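Local coordinates for D-alanyl-D-alanine carboxypeptidase (Streptococcus pneumoniae R6, PDB 1XP4), which probably removes the terminal D-alanine from peptidoglycan precursor peptides, as a serine-type carboxypeptidase of the penicillin-binding protein class, at residues A[51-56]-A[128-133]; A[45-50]-A[121-126]; A[239-244]-A[269-274]. All blocks are in the same frame, centred on the assembly; numbering follows the deposited sequence.

Contacts 1 and 2 join the same two helices, 44-57 and 120-133, and their centres lie about 7 Å apart; contact 3 sits on the opposite side of the chain's centre, its centre about 30 Å from that of contact 2, where a hairpin meets helix 262-277. Contact 2 is buried and apolar, built round a phenylalanine ring, with Thr47 at its edge close to the predicted proton acceptor Lys44. Farther along both helices, contact 1 is partly buried and is made by long charged side chains that bridge well-separated backbones. Contact 3 is again buried, but mixed: selenoether and aliphatic groups beneath the helix, with a glutamate at the turn tied to polar partners beyond the segments.

Contact 1: residues A[51-56]-A[128-133]; sequences VYEALE and RAKLLE
Two carboxylates grip the ammonium nitrogen NZ of Lys130, one from the facing helix and one from its own. Across the contact NZ donates to OE2 of Glu53 at 2.9 Å, a hydrogen-bonded salt bridge that uses the syn lone pair of OE2, on the side of OE1. The second oxygen is less involved, since Glu53 OE1 stays 3.7 Å from Lys130 NZ and the grip is one-pronged rather than forked. Three residues on along helix 120-133, OE1 of Glu133 adds a weaker bond to Lys130 NZ at 3.3 Å. The result is an acid-base-acid network that links helix 44-57 to the end of helix 120-133 in the helical part of the S11 carboxypeptidase domain, of the beta-lactamase clan. Glu53 OE2 and Glu133 OE1 are 5.7 Å apart, and the lysine probably offsets the repulsion between them; two neighbouring acids should in turn favour its protonated form. Long side chains suit these positions because the backbones are well separated, with the CA atoms of Glu53 and Lys130 10.9 Å apart. The two residues reach for each other from opposite directions. Glu53 goes straight out, its CD anti to CA (chi2 170°), and carries its carboxylate far from its own helix. Lys130 instead folds twice, at chi2 (56°) and chi3 (68°), before its last bond straightens. Its methylenes and amine thereby rest against Leu50 and Tyr49 of helix 44-57, so a largely buried lysine has apolar cover for its chain and acidic partners for its charge. Glu53 also touches Tyr184. One turn later Glu56 turns to other partners, forming a salt bridge to Lys183 and a hydrogen bond with the Tyr184 hydroxyl.

Contact 2: residues A[45-50]-A[121-126]; sequences LITVYL and KDFVDM
The Phe123 ring carries Leu50 on one face and meets the backbone of Thr47 at its edge. Leu50 CD1 stands 3.4 Å above the ring plane, shifted toward the rim; the line from the ring centroid to this methyl leans 27° from the normal, a CH-pi contact. Leu50 CB adds to it, 3.5 Å from Phe123 CZ, the two side chains running alongside with reversed sense. At the edge, Thr47 CA lies in the ring plane, and Phe123 CZ is 3.6 Å from the carbonyl oxygen of Thr47. Phe123 CG is anti to the backbone N (chi1 -163°), a torsion that swings the ring toward helix 44-57 although the CB itself does not face it.

Thr47 suits this place by having two unlike branches. Its methyl CG2 packs 3.8 Å from Phe123 CE2, while OG1 is hydrogen-bonded with the carbonyl oxygen of Thr144. Leu50 CD1 also rests on Met126, a selenomethionine here, 3.8 Å from its CB, so a single leucine methyl fills the angle between two residues on successive turns. The short helical segments cross almost perpendicularly, at 94° with axes 10.7 Å apart, and the contact consists of a few side chains at the crossing. Thr47 is also near Lys44, the predicted proton acceptor, at the start of its helix. Around this crossing, helix 106-117 brings Ala113 and Ala117 against Phe123, its small residues admitting the ring closely, and helix 170-183 packs on Leu45, Ile46 and Tyr49.

Contact 3: residues A[239-244]-A[269-274]; sequences TVEKGM and SLMDYI
A type I' turn from Glu241 to Met244 closes the hairpin between strands 234-241 and 244-253, with Glu241 N bonded to Met244 O at 2.9 Å and Met244 N to Glu241 O at 3.1 Å, and brings both residues against helix 262-277, which packs on the five-stranded antiparallel sheet containing these strands. Such a turn needs positive phi at both central positions, and Gly243, lacking a side chain, adopts it easily. Thr239 and Met271 meet tip to tip, the methyl CG2 3.7 Å from the SE of this selenomethionine. Met271 bends at chi2 (-74°), which curls its flexible chain down onto the sheet, where it also touches Val246 and Thr248. Met244, likewise a selenomethionine, runs out from the next strand and lies nearly perpendicular to Ile274, its CE 3.6 Å from Ile274 CG2. Glu241 passes alongside Met271 in the opposite sense, OE1 lying 3.8 Å from Met271 CB.

That oxygen is also near the carbonyl oxygen of Met271, and Ser275 OG hydrogen-bonds Glu241 OE1 and, weakly, Met271 O. Arg217 forms salt bridges with Glu241 OE2 and with Asp272, probably easing the repulsion between these acids. Between the two segments themselves adhesion is thus largely van der Waals, carried by selenomethionine and methyl groups, with aliphatic Met271 CB packed against the Glu241 carboxylate, whose charge Arg217 probably balances.

Contact 1: residues A[51-56]-A[128-133]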
loop_
_atom_site.group_PDB
_atom_site.type_symbol
_atom_site.label_atom_id
_atom_site.label_comp_id
_atom_site.label_asym_id
_atom_site.label_seq_id
_atom_site.Cartn_x
_atom_site.Cartn_y
_atom_site.Cartn_z
ATOM N N VAL A 51 -6.910 10.963 4.759
ATOM C CA VAL A 51 -7.821 10.855 5.893
ATOM C C VAL A 51 -7.081 10.438 7.158
ATOM O O VAL A 51 -7.327 10.983 8.239
ATOM C CB VAL A 51 -8.929 9.826 5.624
ATOM C CG1 VAL A 51 -9.861 9.760 6.812
ATOM C CG2 VAL A 51 -9.699 10.199 4.367
ATOM N N TYR A 52 -6.187 9.461 7.030
ATOM C CA TYR A 52 -5.405 9.015 8.179
ATOM C C TYR A 52 -4.442 10.132 8.568
ATOM O O TYR A 52 -4.140 10.326 9.747
ATOM C CB TYR A 52 -4.625 7.735 7.850
ATOM C CG TYR A 52 -5.438 6.466 8.005
ATOM C CD1 TYR A 52 -5.779 5.986 9.267
ATOM C CD2 TYR A 52 -5.892 5.762 6.893
ATOM C CE1 TYR A 52 -6.556 4.828 9.418
ATOM C CE2 TYR A 52 -6.669 4.610 7.033
ATOM C CZ TYR A 52 -6.995 4.152 8.296
ATOM O OH TYR A 52 -7.763 3.022 8.441
ATOM N N GLU A 53 -3.972 10.873 7.571
ATOM C CA GLU A 53 -3.057 11.975 7.823
ATOM C C GLU A 53 -3.765 13.093 8.586
ATOM O O GLU A 53 -3.131 13.856 9.309
ATOM C CB GLU A 53 -2.500 12.517 6.512
ATOM C CG GLU A 53 -1.375 13.505 6.713
ATOM C CD GLU A 53 -0.665 13.847 5.419
ATOM O OE1 GLU A 53 -1.283 14.516 4.562
ATOM O OE2 GLU A 53 0.507 13.437 5.257
ATOM N N ALA A 54 -5.081 13.194 8.414
ATOM C CA ALA A 54 -5.858 14.210 9.115
ATOM C C ALA A 54 -6.195 13.680 10.508
ATOM O O ALA A 54 -6.337 14.446 11.459
ATOM C CB ALA A 54 -7.124 14.531 8.346
ATOM N N LEU A 55 -6.337 12.363 10.626
ATOM C CA LEU A 55 -6.605 11.771 11.929
ATOM C C LEU A 55 -5.345 11.958 12.763
ATOM O O LEU A 55 -5.407 12.365 13.923
ATOM C CB LEU A 55 -6.909 10.283 11.801
ATOM C CG LEU A 55 -8.293 9.908 11.288
ATOM C CD1 LEU A 55 -8.337 8.423 11.009
ATOM C CD2 LEU A 55 -9.341 10.312 12.312
ATOM N N GLU A 56 -4.201 11.664 12.154
ATOM C CA GLU A 56 -2.924 11.811 12.827
ATOM C C GLU A 56 -2.680 13.252 13.251
ATOM O O GLU A 56 -2.270 13.498 14.381
ATOM C CB GLU A 56 -1.795 11.337 11.912
ATOM C CG GLU A 56 -0.397 11.585 12.453
ATOM C CD GLU A 56 0.682 10.889 11.636
ATOM O OE1 GLU A 56 0.719 11.065 10.398
ATOM O OE2 GLU A 56 1.502 10.169 12.238
ATOM N N ARG A 128 -3.074 15.473 -5.558
ATOM C CA ARG A 128 -2.128 15.705 -6.646
ATOM C C ARG A 128 -0.780 16.054 -6.030
ATOM O O ARG A 128 0.272 15.658 -6.530
ATOM C CB ARG A 128 -2.584 16.859 -7.542
ATOM C CG ARG A 128 -3.783 16.539 -8.388
ATOM C CD ARG A 128 -4.178 17.693 -9.286
ATOM N NE ARG A 128 -5.305 17.330 -10.143
ATOM C CZ ARG A 128 -5.825 18.127 -11.072
ATOM N NH1 ARG A 128 -5.315 19.335 -11.263
ATOM N NH2 ARG A 128 -6.855 17.718 -11.809
ATOM N N ALA A 129 -0.824 16.799 -4.933
ATOM C CA ALA A 129 0.390 17.219 -4.260
ATOM C C ALA A 129 1.054 16.038 -3.594
ATOM O O ALA A 129 2.266 15.843 -3.726
ATOM C CB ALA A 129 0.076 18.285 -3.234
ATOM N N LYS A 130 0.254 15.253 -2.876
ATOM C CA LYS A 130 0.751 14.078 -2.174
ATOM C C LYS A 130 1.457 13.121 -3.135
ATOM O O LYS A 130 2.526 12.596 -2.827
ATOM C CB LYS A 130 -0.406 13.361 -1.477
ATOM C CG LYS A 130 0.006 12.116 -0.713
ATOM C CD LYS A 130 1.092 12.407 0.326
ATOM C CE LYS A 130 0.591 13.275 1.483
ATOM N NZ LYS A 130 1.614 13.392 2.572
ATOM N N LEU A 131 0.866 12.887 -4.301
ATOM C CA LEU A 131 1.495 11.997 -5.257
ATOM C C LEU A 131 2.862 12.543 -5.677
ATOM O O LEU A 131 3.819 11.782 -5.820
ATOM C CB LEU A 131 0.597 11.796 -6.486
ATOM C CG LEU A 131 -0.698 10.988 -6.299
ATOM C CD1 LEU A 131 -1.382 10.815 -7.646
ATOM C CD2 LEU A 131 -0.396 9.626 -5.708
ATOM N N LEU A 132 2.960 13.856 -5.865
ATOM C CA LEU A 132 4.229 14.457 -6.269
ATOM C C LEU A 132 5.283 14.281 -5.190
ATOM O O LEU A 132 6.468 14.173 -5.487
ATOM C CB LEU A 132 4.045 15.940 -6.582
ATOM C CG LEU A 132 3.282 16.220 -7.877
ATOM C CD1 LEU A 132 3.090 17.713 -8.059
ATOM C CD2 LEU A 132 4.048 15.627 -9.047
ATOM N N GLU A 133 4.846 14.267 -3.936
ATOM C CA GLU A 133 5.746 14.067 -2.808
ATOM C C GLU A 133 6.361 12.681 -2.931
ATOM O O GLU A 133 7.564 12.492 -2.771
ATOM C CB GLU A 133 4.973 14.115 -1.500
ATOM C CG GLU A 133 5.084 15.386 -0.728
ATOM C CD GLU A 133 4.354 15.281 0.589
ATOM O OE1 GLU A 133 4.572 14.279 1.305
ATOM O OE2 GLU A 133 3.564 16.196 0.908
#

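Contact 2: residues A[45-50]-A[121-126]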
loop_
_atom_site.group_PDB
_atom_site.type_symbol
_atom_site.label_atom_id
_atom_site.label_comp_id
_atom_site.label_asym_id
_atom_site.label_seq_id
_atom_site.Cartn_x
_atom_site.Cartn_y
_atom_site.Cartn_z
ATOM N N LEU A 45 -7.510 4.722 -2.258
ATOM C CA LEU A 45 -6.379 4.488 -1.379
ATOM C C LEU A 45 -5.674 5.811 -1.148
ATOM O O LEU A 45 -5.289 6.151 -0.020
ATOM C CB LEU A 45 -5.405 3.489 -1.995
ATOM C CG LEU A 45 -5.915 2.057 -2.172
ATOM C CD1 LEU A 45 -4.793 1.197 -2.735
ATOM C CD2 LEU A 45 -6.404 1.504 -0.832
ATOM N N ILE A 46 -5.495 6.567 -2.223
ATOM C CA ILE A 46 -4.842 7.853 -2.088
ATOM C C ILE A 46 -5.736 8.678 -1.168
ATOM O O ILE A 46 -5.258 9.344 -0.252
ATOM C CB ILE A 46 -4.699 8.553 -3.447
ATOM C CG1 ILE A 46 -4.141 7.574 -4.486
ATOM C CG2 ILE A 46 -3.755 9.740 -3.309
ATOM C CD1 ILE A 46 -4.208 8.085 -5.912
ATOM N N THR A 47 -7.044 8.601 -1.402
ATOM C CA THR A 47 -8.032 9.327 -0.600
ATOM C C THR A 47 -7.895 9.015 0.881
ATOM O O THR A 47 -7.764 9.910 1.719
ATOM C CB THR A 47 -9.470 8.964 -1.025
ATOM O OG1 THR A 47 -9.699 9.402 -2.373
ATOM C CG2 THR A 47 -10.479 9.619 -0.098
ATOM N N VAL A 48 -7.927 7.727 1.186
ATOM C CA VAL A 48 -7.824 7.236 2.548
ATOM C C VAL A 48 -6.515 7.630 3.242
ATOM O O VAL A 48 -6.468 7.730 4.475
ATOM C CB VAL A 48 -8.018 5.695 2.547
ATOM C CG1 VAL A 48 -7.354 5.065 3.747
ATOM C CG2 VAL A 48 -9.511 5.370 2.544
ATOM N N TYR A 49 -5.456 7.863 2.463
ATOM C CA TYR A 49 -4.173 8.259 3.044
ATOM C C TYR A 49 -4.270 9.662 3.610
ATOM O O TYR A 49 -3.695 9.959 4.649
ATOM C CB TYR A 49 -3.054 8.249 2.006
ATOM C CG TYR A 49 -1.680 8.436 2.613
ATOM C CD1 TYR A 49 -0.956 7.340 3.089
ATOM C CD2 TYR A 49 -1.105 9.703 2.721
ATOM C CE1 TYR A 49 0.314 7.497 3.654
ATOM C CE2 TYR A 49 0.167 9.874 3.289
ATOM C CZ TYR A 49 0.871 8.764 3.750
ATOM O OH TYR A 49 2.134 8.905 4.285
ATOM N N LEU A 50 -4.987 10.540 2.923
ATOM C CA LEU A 50 -5.115 11.897 3.420
ATOM C C LEU A 50 -5.998 11.927 4.669
ATOM O O LEU A 50 -5.840 12.788 5.540
ATOM C CB LEU A 50 -5.671 12.806 2.320
ATOM C CG LEU A 50 -4.780 12.915 1.069
ATOM C CD1 LEU A 50 -5.439 13.814 0.039
ATOM C CD2 LEU A 50 -3.411 13.470 1.451
ATOM N N LYS A 121 -12.758 19.287 -5.001
ATOM C CA LYS A 121 -11.720 19.924 -5.799
ATOM C C LYS A 121 -10.452 20.183 -5.005
ATOM O O LYS A 121 -9.356 19.827 -5.438
ATOM C CB LYS A 121 -12.185 21.259 -6.368
ATOM C CG LYS A 121 -11.047 21.947 -7.103
ATOM C CD LYS A 121 -11.326 23.397 -7.463
ATOM C CE LYS A 121 -10.110 24.015 -8.178
ATOM N NZ LYS A 121 -8.865 23.936 -7.364
ATOM N N ASP A 122 -10.596 20.843 -3.860
ATOM C CA ASP A 122 -9.438 21.133 -3.029
ATOM C C ASP A 122 -8.799 19.818 -2.629
ATOM O O ASP A 122 -7.573 19.686 -2.654
ATOM C CB ASP A 122 -9.840 21.924 -1.781
ATOM C CG ASP A 122 -10.381 23.309 -2.118
ATOM O OD1 ASP A 122 -9.724 24.034 -2.894
ATOM O OD2 ASP A 122 -11.461 23.677 -1.603
ATOM N N PHE A 123 -9.627 18.838 -2.274
ATOM C CA PHE A 123 -9.095 17.536 -1.888
ATOM C C PHE A 123 -8.252 16.942 -3.027
ATOM O O PHE A 123 -7.179 16.384 -2.787
ATOM C CB PHE A 123 -10.221 16.565 -1.515
ATOM C CG PHE A 123 -9.742 15.378 -0.739
ATOM C CD1 PHE A 123 -9.517 15.472 0.630
ATOM C CD2 PHE A 123 -9.468 14.177 -1.378
ATOM C CE1 PHE A 123 -9.024 14.384 1.354
ATOM C CE2 PHE A 123 -8.973 13.081 -0.665
ATOM C CZ PHE A 123 -8.752 13.188 0.705
ATOM N N VAL A 124 -8.733 17.066 -4.263
ATOM C CA VAL A 124 -7.990 16.550 -5.408
ATOM C C VAL A 124 -6.618 17.224 -5.520
ATOM O O VAL A 124 -5.612 16.570 -5.813
ATOM C CB VAL A 124 -8.757 16.749 -6.739
ATOM C CG1 VAL A 124 -7.845 16.394 -7.918
ATOM C CG2 VAL A 124 -10.017 15.866 -6.762
ATOM N N ASP A 125 -6.573 18.531 -5.284
ATOM C CA ASP A 125 -5.310 19.233 -5.352
ATOM C C ASP A 125 -4.400 18.660 -4.279
ATOM O O ASP A 125 -3.180 18.590 -4.450
ATOM C CB ASP A 125 -5.513 20.732 -5.139
ATOM C CG ASP A 125 -6.275 21.388 -6.284
ATOM O OD1 ASP A 125 -6.088 20.974 -7.451
ATOM O OD2 ASP A 125 -7.051 22.329 -6.017
HETATM N N MSE A 126 -4.995 18.242 -3.168
HETATM C CA MSE A 126 -4.217 17.660 -2.092
HETATM C C MSE A 126 -3.656 16.319 -2.544
HETATM O O MSE A 126 -2.489 16.010 -2.288
HETATM C CB MSE A 126 -5.074 17.473 -0.836
HETATM C CG MSE A 126 -5.254 18.736 -0.009
HETATM SE SE MSE A 126 -6.374 18.509 1.552
HETATM C CE MSE A 126 -5.372 17.125 2.446
#

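Contact 3: residues A[239-244]-A[269-274]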
loop_
_atom_site.group_PDB
_atom_site.type_symbol
_atom_site.label_atom_id
_atom_site.label_comp_id
_atom_site.label_asym_id
_atom_site.label_seq_id
_atom_site.Cartn_x
_atom_site.Cartn_y
_atom_site.Cartn_z
ATOM N N THR A 239 -0.804 -9.395 1.232
ATOM C CA THR A 239 -0.897 -10.656 1.943
ATOM C C THR A 239 0.422 -11.029 2.586
ATOM O O THR A 239 1.476 -10.517 2.211
ATOM C CB THR A 239 -1.281 -11.790 0.979
ATOM O OG1 THR A 239 -1.579 -12.975 1.723
ATOM C CG2 THR A 239 -0.125 -12.093 0.041
ATOM N N VAL A 240 0.356 -11.922 3.565
ATOM C CA VAL A 240 1.556 -12.401 4.226
ATOM C C VAL A 240 1.617 -13.882 3.921
ATOM O O VAL A 240 0.892 -14.671 4.525
ATOM C CB VAL A 240 1.514 -12.223 5.758
ATOM C CG1 VAL A 240 2.792 -12.781 6.368
ATOM C CG2 VAL A 240 1.362 -10.756 6.116
ATOM N N GLU A 241 2.469 -14.248 2.971
ATOM C CA GLU A 241 2.616 -15.640 2.583
ATOM C C GLU A 241 4.047 -16.080 2.842
ATOM O O GLU A 241 4.991 -15.427 2.403
ATOM C CB GLU A 241 2.266 -15.810 1.106
ATOM C CG GLU A 241 1.414 -17.021 0.817
ATOM C CD GLU A 241 0.871 -17.016 -0.597
ATOM O OE1 GLU A 241 1.674 -17.152 -1.538
ATOM O OE2 GLU A 241 -0.358 -16.867 -0.772
ATOM N N LYS A 242 4.190 -17.188 3.562
ATOM C CA LYS A 242 5.489 -17.745 3.916
ATOM C C LYS A 242 6.360 -16.728 4.628
ATOM O O LYS A 242 7.551 -16.603 4.342
ATOM C CB LYS A 242 6.193 -18.270 2.675
ATOM C CG LYS A 242 5.445 -19.407 2.030
ATOM C CD LYS A 242 6.115 -19.855 0.753
ATOM C CE LYS A 242 5.236 -20.844 0.007
ATOM N NZ LYS A 242 5.887 -21.318 -1.254
ATOM N N GLY A 243 5.743 -16.002 5.556
ATOM C CA GLY A 243 6.446 -15.002 6.338
ATOM C C GLY A 243 6.765 -13.689 5.649
ATOM O O GLY A 243 7.344 -12.792 6.274
HETATM N N MSE A 244 6.377 -13.556 4.381
HETATM C CA MSE A 244 6.665 -12.347 3.611
HETATM C C MSE A 244 5.419 -11.581 3.160
HETATM O O MSE A 244 4.456 -12.172 2.657
HETATM C CB MSE A 244 7.516 -12.728 2.396
HETATM C CG MSE A 244 7.813 -11.610 1.407
HETATM SE SE MSE A 244 8.976 -12.233 -0.036
HETATM C CE MSE A 244 7.659 -12.891 -1.278
ATOM N N SER A 269 -2.980 -16.489 -8.732
ATOM C CA SER A 269 -2.043 -17.054 -9.689
ATOM C C SER A 269 -0.680 -16.398 -9.552
ATOM O O SER A 269 0.355 -17.065 -9.601
ATOM C CB SER A 269 -2.560 -16.851 -11.106
ATOM O OG SER A 269 -1.630 -17.360 -12.040
ATOM N N LEU A 270 -0.693 -15.080 -9.379
ATOM C CA LEU A 270 0.530 -14.307 -9.228
ATOM C C LEU A 270 1.287 -14.699 -7.963
ATOM O O LEU A 270 2.517 -14.697 -7.946
ATOM C CB LEU A 270 0.196 -12.807 -9.205
ATOM C CG LEU A 270 1.285 -11.770 -8.884
ATOM C CD1 LEU A 270 2.559 -12.050 -9.658
ATOM C CD2 LEU A 270 0.757 -10.385 -9.214
HETATM N N MSE A 271 0.555 -15.044 -6.908
HETATM C CA MSE A 271 1.189 -15.415 -5.650
HETATM C C MSE A 271 1.809 -16.803 -5.646
HETATM O O MSE A 271 2.794 -17.042 -4.939
HETATM C CB MSE A 271 0.201 -15.263 -4.498
HETATM C CG MSE A 271 -0.163 -13.808 -4.220
HETATM SE SE MSE A 271 1.211 -12.742 -3.331
HETATM C CE MSE A 271 2.795 -13.739 -3.709
ATOM N N ASP A 272 1.237 -17.718 -6.427
ATOM C CA ASP A 272 1.790 -19.064 -6.516
ATOM C C ASP A 272 3.174 -18.926 -7.134
ATOM O O ASP A 272 4.108 -19.627 -6.759
ATOM C CB ASP A 272 0.924 -19.967 -7.402
ATOM C CG ASP A 272 -0.302 -20.505 -6.683
ATOM O OD1 ASP A 272 -0.146 -21.117 -5.609
ATOM O OD2 ASP A 272 -1.426 -20.330 -7.200
ATOM N N TYR A 273 3.297 -18.011 -8.086
ATOM C CA TYR A 273 4.568 -17.771 -8.753
ATOM C C TYR A 273 5.582 -17.225 -7.766
ATOM O O TYR A 273 6.674 -17.778 -7.598
ATOM C CB TYR A 273 4.387 -16.761 -9.885
ATOM C CG TYR A 273 5.689 -16.222 -10.448
ATOM C CD1 TYR A 273 6.559 -17.044 -11.158
ATOM C CD2 TYR A 273 6.046 -14.882 -10.270
ATOM C CE1 TYR A 273 7.748 -16.549 -11.675
ATOM C CE2 TYR A 273 7.235 -14.378 -10.785
ATOM C CZ TYR A 273 8.081 -15.217 -11.485
ATOM O OH TYR A 273 9.271 -14.732 -11.980
ATOM N N ILE A 274 5.203 -16.135 -7.112
ATOM C CA ILE A 274 6.073 -15.466 -6.152
ATOM C C ILE A 274 6.587 -16.342 -5.018
ATOM O O ILE A 274 7.759 -16.255 -4.644
ATOM C CB ILE A 274 5.364 -14.249 -5.559
ATOM C CG1 ILE A 274 5.112 -13.233 -6.672
ATOM C CG2 ILE A 274 6.194 -13.650 -4.439
ATOM C CD1 ILE A 274 4.178 -12.127 -6.287
#